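Local coordinates for putative Fe-S biosynthesis protein (Lactobacillus acidophilus, PDB 2QGO) that probably takes part in iron-sulphur cluster biosynthesis, although its exact role is not established, at residues 19-23 against 24-28; 77-80 against 81-85. All blocks are in the same frame, centred on the assembly; numbering follows the deposited sequence.

Contact 1 and contact 2 are both local turns of the chain, placed at opposite ends of a pair of neighbouring parallel strands. Residues 19-28 lead out of helix 10-18 and into strand 25-30; residues 77-85 begin where strand 73-76 ends and carry the chain through a short helical turn towards strand 88-93. Their centres lie about 19 Å apart, on opposite sides of the chain's centre, yet they touch, Leu-28 CD2, on the strand that contact 1 starts, packing 4.1 Å from Leu-84 CD2 at the far end of contact 2. Neither contact includes a metal or cofactor; both are turns that join helices and strands of the fold.

Contact 1: residues 19-23 against 24-28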
# COMPACT_ATOMS: atom_id res chain seq x y z
N ARG A 19 3.86 -12.19 5.83
CA ARG A 19 4.94 -11.29 5.48
C ARG A 19 5.33 -10.39 6.66
O ARG A 19 6.21 -9.53 6.55
CB ARG A 19 4.53 -10.45 4.26
CG ARG A 19 4.52 -11.27 2.95
CD ARG A 19 5.93 -11.43 2.39
NE ARG A 19 6.27 -10.35 1.47
CZ ARG A 19 7.49 -10.09 1.00
NH1 ARG A 19 8.53 -10.83 1.36
NH2 ARG A 19 7.66 -9.09 0.16
N GLU A 20 4.67 -10.61 7.79
CA GLU A 20 4.95 -9.86 9.02
C GLU A 20 4.83 -8.35 8.90
O GLU A 20 5.59 -7.63 9.54
CB GLU A 20 6.36 -10.18 9.53
CG GLU A 20 6.66 -11.66 9.75
CD GLU A 20 5.81 -12.29 10.83
OE1 GLU A 20 5.22 -11.55 11.65
OE2 GLU A 20 5.72 -13.54 10.85
N ILE A 21 3.89 -7.85 8.11
CA ILE A 21 3.76 -6.41 7.95
C ILE A 21 2.37 -5.84 8.24
O ILE A 21 2.15 -4.65 8.07
CB ILE A 21 4.16 -5.98 6.53
CG1 ILE A 21 3.24 -6.68 5.52
CG2 ILE A 21 5.63 -6.31 6.27
CD1 ILE A 21 3.19 -5.99 4.17
N LEU A 22 1.43 -6.69 8.66
CA LEU A 22 0.07 -6.24 8.93
C LEU A 22 -0.02 -5.23 10.08
O LEU A 22 -0.94 -4.41 10.14
CB LEU A 22 -0.82 -7.46 9.25
CG LEU A 22 -2.31 -7.19 9.48
CD1 LEU A 22 -2.94 -6.57 8.24
CD2 LEU A 22 -3.00 -8.49 9.83
N ASP A 23 0.94 -5.30 10.98
CA ASP A 23 1.01 -4.44 12.15
C ASP A 23 1.86 -3.19 11.90
O ASP A 23 2.04 -2.37 12.79
CB ASP A 23 1.64 -5.23 13.30
CG ASP A 23 3.10 -5.61 13.01
OD1 ASP A 23 3.36 -6.30 11.99
OD2 ASP A 23 3.98 -5.21 13.81
N LYS A 24 2.38 -3.06 10.69
CA LYS A 24 3.24 -1.94 10.34
C LYS A 24 2.50 -0.73 9.81
O LYS A 24 1.29 -0.75 9.59
CB LYS A 24 4.24 -2.39 9.28
CG LYS A 24 5.12 -3.57 9.67
CD LYS A 24 6.15 -3.18 10.70
CE LYS A 24 7.15 -4.30 10.91
NZ LYS A 24 8.12 -3.92 11.98
N ILE A 25 3.26 0.35 9.59
CA ILE A 25 2.69 1.55 9.01
C ILE A 25 2.66 1.22 7.53
O ILE A 25 3.70 0.94 6.93
CB ILE A 25 3.61 2.77 9.24
CG1 ILE A 25 3.75 3.04 10.75
CG2 ILE A 25 3.05 3.98 8.50
CD1 ILE A 25 2.43 3.24 11.48
N LEU A 26 1.48 1.22 6.93
CA LEU A 26 1.37 0.90 5.51
C LEU A 26 1.05 2.14 4.69
O LEU A 26 0.24 2.97 5.09
CB LEU A 26 0.30 -0.17 5.27
CG LEU A 26 0.53 -1.49 6.00
CD1 LEU A 26 -0.63 -2.43 5.68
CD2 LEU A 26 1.87 -2.11 5.57
N ILE A 27 1.70 2.24 3.54
CA ILE A 27 1.50 3.37 2.64
C ILE A 27 1.10 2.84 1.27
O ILE A 27 1.88 2.15 0.62
CB ILE A 27 2.81 4.19 2.49
CG1 ILE A 27 3.22 4.75 3.86
CG2 ILE A 27 2.62 5.29 1.46
CD1 ILE A 27 4.61 5.37 3.87
N LEU A 28 -0.11 3.17 0.85
CA LEU A 28 -0.61 2.75 -0.46
C LEU A 28 -0.40 3.91 -1.42
O LEU A 28 -0.86 5.01 -1.18
CB LEU A 28 -2.10 2.40 -0.37
CG LEU A 28 -2.85 2.09 -1.68
CD1 LEU A 28 -2.22 0.88 -2.38
CD2 LEU A 28 -4.33 1.81 -1.35
O HOH W 1 -1.08 -1.65 10.63
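Lys-24 folds back over the peptide of Ile-21, and the two residues are tied through the backbone as well: Lys-24 N donates to Ile-21 O at 3.1 Å, closing a type I beta turn from Ile-21 to Lys-24. The same oxygen is also covered by carbon, with Lys-24 CB 3.3 Å away and Leu-26 CD2 at 3.6 Å. CG of the lysine lies 3.6 Å from Ile-21 CA. Because the chain bends at chi2 (-72°), CE is brought back over the preceding loop, 3.9 Å from Glu-20 O.

Asp-23 runs alongside Lys-24, the two side chains pointing the same way. The carboxylate and the ammonium do not touch: Asp-23 OD2 stays 4.7 Å from Lys-24 NZ, close enough that the opposite charges probably attract weakly, but not a salt bridge. The amine instead pairs with Asp-56, just beyond strand 50-55. Deeper in, the apolar side is carried by Ile-21 and Leu-26, whose methyls CD1 and CD2, respectively, are 4.3 Å apart. On the backbone, a water is hydrogen-bonded to both Leu-22 O and Lys-24 O, bridging the turn.

Just upstream, Glu-20 has positive phi and ends helix 10-18 in a Schellman motif, so the turn follows directly on the helix stop and delivers the chain into strand 25-30. Ile-21 and Leu-22 lean back on Leu-16 of that helix, while Ile-21 and Leu-26 also touch Trp-54 of strand 50-55. From Ile-25 onward the backbone is bonded into the sheet between strands 50-55 and 73-76.

Contact 2: residues 77-80 against 81-85; sequences SDFD and KTMLG
Lys-81 lies alongside Asp-78, three residues back, with both side chains pointing the same way. Its CB sits 3.5 Å from Ser-77 O, the oxygen that also accepts the Lys-81 backbone N-H. With chi1 at 66°, CG falls between the backbone N and the carbonyl carbon and is pressed to 3.0 Å from Asp-78 O. Beyond CG the chain is extended: CD passes 3.7 Å from Asp-78 OD1, CE closes on that oxygen too, and NZ ends against it in a salt bridge. The modelled NZ to OD1 separation of 2.4 Å is too short to take literally. Cut back to alanine, this position would lose the ammonium and is likely to leave the Asp-78 carboxylate without this cationic mate and Asp-78 O uncovered.

Ser-77 is the N-cap of the short, weakly bonded helix that follows strand 73-76. Its OG accepts from Asp-80 N and donates to Asp-80 OD2 at 2.7 Å, reaching the carboxylate on its anti side. The other oxygen, OD1, takes the backbone N-H of Thr-30, so cap and carboxylate tie the helix start to strand 25-30.

Towards the end of the turn, Thr-82 OG1 donates to Phe-79 O at 2.7 Å, tilted 24° from the carbonyl plane. Asp-80 O accepts the backbone N-H of Met-83, and Leu-84 CG packs against the same oxygen at 3.3 Å. Met-83, bent at chi2 and chi3, brings its CE obliquely to the Phe-79 ring, 4.3 Å from CZ, and both side chains touch Thr-30.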
# COMPACT_ATOMS: atom_id res chain seq x y z
N SER A 77 -1.12 9.85 0.17
CA SER A 77 -0.89 11.29 0.06
C SER A 77 -2.00 11.96 -0.74
O SER A 77 -2.83 11.29 -1.35
CB SER A 77 0.47 11.56 -0.60
OG SER A 77 0.52 11.12 -1.94
N ASP A 78 -2.01 13.29 -0.72
CA ASP A 78 -3.04 14.01 -1.46
C ASP A 78 -2.92 13.71 -2.94
O ASP A 78 -3.92 13.60 -3.65
CB ASP A 78 -2.94 15.51 -1.15
CG ASP A 78 -3.52 15.85 0.22
OD1 ASP A 78 -4.66 15.40 0.50
OD2 ASP A 78 -2.86 16.56 1.03
N PHE A 79 -1.70 13.53 -3.41
CA PHE A 79 -1.49 13.21 -4.82
C PHE A 79 -1.99 11.81 -5.17
O PHE A 79 -2.68 11.62 -6.17
CB PHE A 79 -0.01 13.28 -5.16
CG PHE A 79 0.30 12.75 -6.53
CD1 PHE A 79 -0.13 13.45 -7.67
CD2 PHE A 79 0.99 11.55 -6.69
CE1 PHE A 79 0.13 12.95 -8.95
CE2 PHE A 79 1.26 11.05 -7.97
CZ PHE A 79 0.83 11.74 -9.10
N ASP A 80 -1.60 10.84 -4.36
CA ASP A 80 -1.98 9.45 -4.61
C ASP A 80 -3.47 9.16 -4.42
O ASP A 80 -4.00 8.25 -5.05
CB ASP A 80 -1.15 8.51 -3.72
CG ASP A 80 0.31 8.46 -4.13
OD1 ASP A 80 0.62 7.93 -5.22
OD2 ASP A 80 1.16 8.96 -3.35
N LYS A 81 -4.16 9.93 -3.57
CA LYS A 81 -5.58 9.66 -3.35
C LYS A 81 -6.47 9.93 -4.55
O LYS A 81 -7.58 9.39 -4.64
CB LYS A 81 -6.09 10.43 -2.13
CG LYS A 81 -6.08 11.93 -2.32
CD LYS A 81 -6.60 12.67 -1.09
CE LYS A 81 -6.63 14.16 -1.39
NZ LYS A 81 -6.95 15.00 -0.20
N THR A 82 -6.01 10.76 -5.49
CA THR A 82 -6.82 11.06 -6.66
C THR A 82 -6.92 9.86 -7.61
O THR A 82 -7.87 9.76 -8.39
CB THR A 82 -6.29 12.29 -7.43
OG1 THR A 82 -4.87 12.16 -7.63
CG2 THR A 82 -6.55 13.55 -6.64
N MET A 83 -5.95 8.95 -7.54
CA MET A 83 -5.98 7.77 -8.39
C MET A 83 -6.53 6.53 -7.68
O MET A 83 -6.61 5.45 -8.27
CB MET A 83 -4.59 7.47 -8.95
CG MET A 83 -4.48 7.74 -10.45
SD MET A 83 -2.86 8.42 -10.82
CE MET A 83 -3.03 10.02 -10.03
N LEU A 84 -6.90 6.69 -6.41
CA LEU A 84 -7.47 5.57 -5.67
C LEU A 84 -8.96 5.66 -5.91
O LEU A 84 -9.43 6.61 -6.54
CB LEU A 84 -7.13 5.68 -4.18
CG LEU A 84 -5.62 5.66 -3.91
CD1 LEU A 84 -5.33 5.81 -2.42
CD2 LEU A 84 -5.04 4.35 -4.44
N GLY A 85 -9.72 4.68 -5.43
CA GLY A 85 -11.15 4.71 -5.66
C GLY A 85 -11.97 4.55 -4.40
O GLY A 85 -11.41 4.29 -3.33